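Local coordinates for lysin (Enterococcus phage IMEEF1, PDB 6IST), which probably cleaves the peptidoglycan of its enterococcal host through a calcium-binding CHAP domain, a cysteine peptidase-like module, at residues N48-L52 and Y85-T91. Residues are numbered along the deposited sequence; the frame is centred on the assembly and turned at random.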
loop_
_atom_site.group_PDB
_atom_site.type_symbol
_atom_site.label_atom_id
_atom_site.label_comp_id
_atom_site.label_asym_id
_atom_site.label_seq_id
_atom_site.Cartn_x
_atom_site.Cartn_y
_atom_site.Cartn_z
ATOM N N ASN C 48 -10.285 5.649 19.525
ATOM C CA ASN C 48 -10.773 4.847 20.655
ATOM C C ASN C 48 -11.831 3.915 20.119
ATOM O O ASN C 48 -12.229 4.040 18.980
ATOM C CB ASN C 48 -11.399 5.757 21.688
ATOM C CG ASN C 48 -10.370 6.559 22.419
ATOM O OD1 ASN C 48 -9.284 6.096 22.598
ATOM N ND2 ASN C 48 -10.738 7.758 22.894
ATOM N N ALA C 49 -12.305 3.014 20.964
ATOM C CA ALA C 49 -13.333 2.092 20.572
ATOM C C ALA C 49 -14.558 2.709 19.971
ATOM O O ALA C 49 -15.137 2.189 19.041
ATOM C CB ALA C 49 -13.691 1.230 21.790
ATOM N N ILE C 50 -15.026 3.838 20.518
ATOM C CA ILE C 50 -16.205 4.464 20.079
ATOM C C ILE C 50 -16.132 4.942 18.639
ATOM O O ILE C 50 -17.149 5.057 17.983
ATOM C CB ILE C 50 -16.551 5.671 21.003
ATOM C CG1 ILE C 50 -17.955 6.232 20.740
ATOM C CG2 ILE C 50 -15.482 6.787 20.949
ATOM C CD1 ILE C 50 -19.007 5.172 21.027
ATOM N N ALA C 51 -14.927 5.266 18.167
ATOM C CA ALA C 51 -14.719 5.621 16.767
ATOM C C ALA C 51 -14.995 4.469 15.820
ATOM O O ALA C 51 -15.270 4.703 14.639
ATOM C CB ALA C 51 -13.333 6.132 16.508
ATOM N N LEU C 52 -14.993 3.219 16.298
ATOM C CA LEU C 52 -15.520 2.149 15.406
ATOM C C LEU C 52 -16.995 2.321 14.898
ATOM O O LEU C 52 -17.442 1.678 13.930
ATOM C CB LEU C 52 -15.375 0.813 16.139
ATOM C CG LEU C 52 -13.957 0.325 16.419
ATOM C CD1 LEU C 52 -13.955 -0.824 17.415
ATOM C CD2 LEU C 52 -13.182 -0.059 15.149
ATOM N N TYR C 85 -20.719 3.787 27.800
ATOM C CA TYR C 85 -19.764 3.522 26.802
ATOM C C TYR C 85 -19.771 4.580 25.708
ATOM O O TYR C 85 -18.996 4.488 24.781
ATOM C CB TYR C 85 -20.091 2.153 26.190
ATOM C CG TYR C 85 -20.040 1.066 27.220
ATOM C CD1 TYR C 85 -18.833 0.572 27.634
ATOM C CD2 TYR C 85 -21.175 0.525 27.728
ATOM C CE1 TYR C 85 -18.764 -0.435 28.588
ATOM C CE2 TYR C 85 -21.133 -0.457 28.693
ATOM C CZ TYR C 85 -19.936 -0.949 29.084
ATOM O OH TYR C 85 -19.886 -1.962 30.033
ATOM N N ALA C 86 -20.676 5.589 25.791
ATOM C CA ALA C 86 -20.798 6.534 24.692
ATOM C C ALA C 86 -19.542 7.389 24.661
ATOM O O ALA C 86 -19.169 7.895 23.605
ATOM C CB ALA C 86 -22.077 7.379 24.779
ATOM N N GLN C 87 -18.869 7.564 25.788
ATOM C CA GLN C 87 -17.713 8.434 25.759
ATOM C C GLN C 87 -16.486 7.877 25.035
ATOM O O GLN C 87 -15.946 8.530 24.119
ATOM C CB GLN C 87 -17.369 8.831 27.167
ATOM C CG GLN C 87 -16.344 9.920 27.166
ATOM C CD GLN C 87 -16.105 10.457 28.555
ATOM O OE1 GLN C 87 -16.476 9.821 29.539
ATOM N NE2 GLN C 87 -15.397 11.585 28.643
ATOM N N TYR C 88 -16.005 6.706 25.476
ATOM C CA TYR C 88 -14.815 6.063 24.948
ATOM C C TYR C 88 -15.048 4.754 24.196
ATOM O O TYR C 88 -14.200 4.321 23.449
ATOM C CB TYR C 88 -13.867 5.780 26.064
ATOM C CG TYR C 88 -13.398 7.032 26.757
ATOM C CD1 TYR C 88 -12.618 7.963 26.078
ATOM C CD2 TYR C 88 -13.735 7.277 28.077
ATOM C CE1 TYR C 88 -12.185 9.129 26.714
ATOM C CE2 TYR C 88 -13.306 8.448 28.730
ATOM C CZ TYR C 88 -12.531 9.356 28.042
ATOM O OH TYR C 88 -12.097 10.502 28.666
ATOM N N GLY C 89 -16.161 4.104 24.510
ATOM C CA GLY C 89 -16.498 2.802 23.970
ATOM C C GLY C 89 -15.782 1.630 24.622
ATOM O O GLY C 89 -14.982 1.756 25.524
ATOM N N HIS C 90 -16.143 0.450 24.144
ATOM C CA HIS C 90 -15.402 -0.760 24.474
ATOM C C HIS C 90 -15.460 -1.621 23.244
ATOM O O HIS C 90 -16.347 -1.464 22.438
ATOM C CB HIS C 90 -16.088 -1.432 25.669
ATOM C CG HIS C 90 -15.407 -2.679 26.106
ATOM N ND1 HIS C 90 -14.114 -2.729 26.557
ATOM C CD2 HIS C 90 -15.856 -3.943 26.096
ATOM C CE1 HIS C 90 -13.782 -3.983 26.809
ATOM N NE2 HIS C 90 -14.840 -4.739 26.532
ATOM N N THR C 91 -14.552 -2.597 23.145
ATOM C CA THR C 91 -14.515 -3.490 22.005
ATOM C C THR C 91 -13.885 -4.774 22.432
ATOM O O THR C 91 -13.380 -4.873 23.509
ATOM C CB THR C 91 -13.757 -2.843 20.835
ATOM O OG1 THR C 91 -13.858 -3.669 19.673
ATOM C CG2 THR C 91 -12.244 -2.581 21.171
HETATM O O HOH W 1 -13.493 9.117 22.663
HETATM O O HOH W 2 -11.176 2.939 23.597
#
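Ile50 fits its side chain into the turn 85-89 and meets mainly backbone there. Ile50 CB packs on the carbonyl carbon of Tyr88, at 3.6 Å from Tyr88 C. CG2 then branches off to Gln87 O, while Ile50 CG1, anti to the backbone N (chi1 -169°), is carried along the turn to lie 3.5 Å from Ala86 O. At the tip, Ile50 CD1 faces two carbonyl oxygens, 3.8 Å from both Tyr85 O and Ala86 O. Four successive carbonyls, Tyr85 to Tyr88, thus border one aliphatic chain.

The backbone of Ile50 adds the one direct hydrogen bond between the segments: Ile50 N donates to Tyr88 O at 3.1 Å, reaching the oxygen from above the carbonyl plane with an N-H...O angle of 146°. Water 2 accepts from Ala49 N and gives a weak second bond to Tyr88 O. Water 1 joins the amide of Asn48 to the backbone, accepting from ND2 and donating to Gln87 O. Asn48 ND2 also stands at the edge of the Tyr88 ring, 3.7 Å from Tyr88 CD1, with amide and ring planes 78° apart. Gly89, at positive phi, lets the chains close to 4.2 Å between Gly89 CA and Ile50 CA.

Deeper in, Ala49 CB rests on the Gly89-His90 peptide, and the Leu52 side chain crosses that of Thr91 at about a right angle, with Leu52 CD1 3.6 Å from Thr91 OG1, a hydroxyl hydrogen-bonded to Met78 O and Thr33. Ala49 and Thr91 also touch Cys29 on helix 29-41. His90, whose side chain starts away from 48-52, is hydrogen-bonded through NE2 to Asp108 OD2, consistent with the Cys-His-Asp triad of a CHAP domain; the contact packs the loop after strand 43-44 against the turn leading into the histidine-bearing strand of its antiparallel sheet.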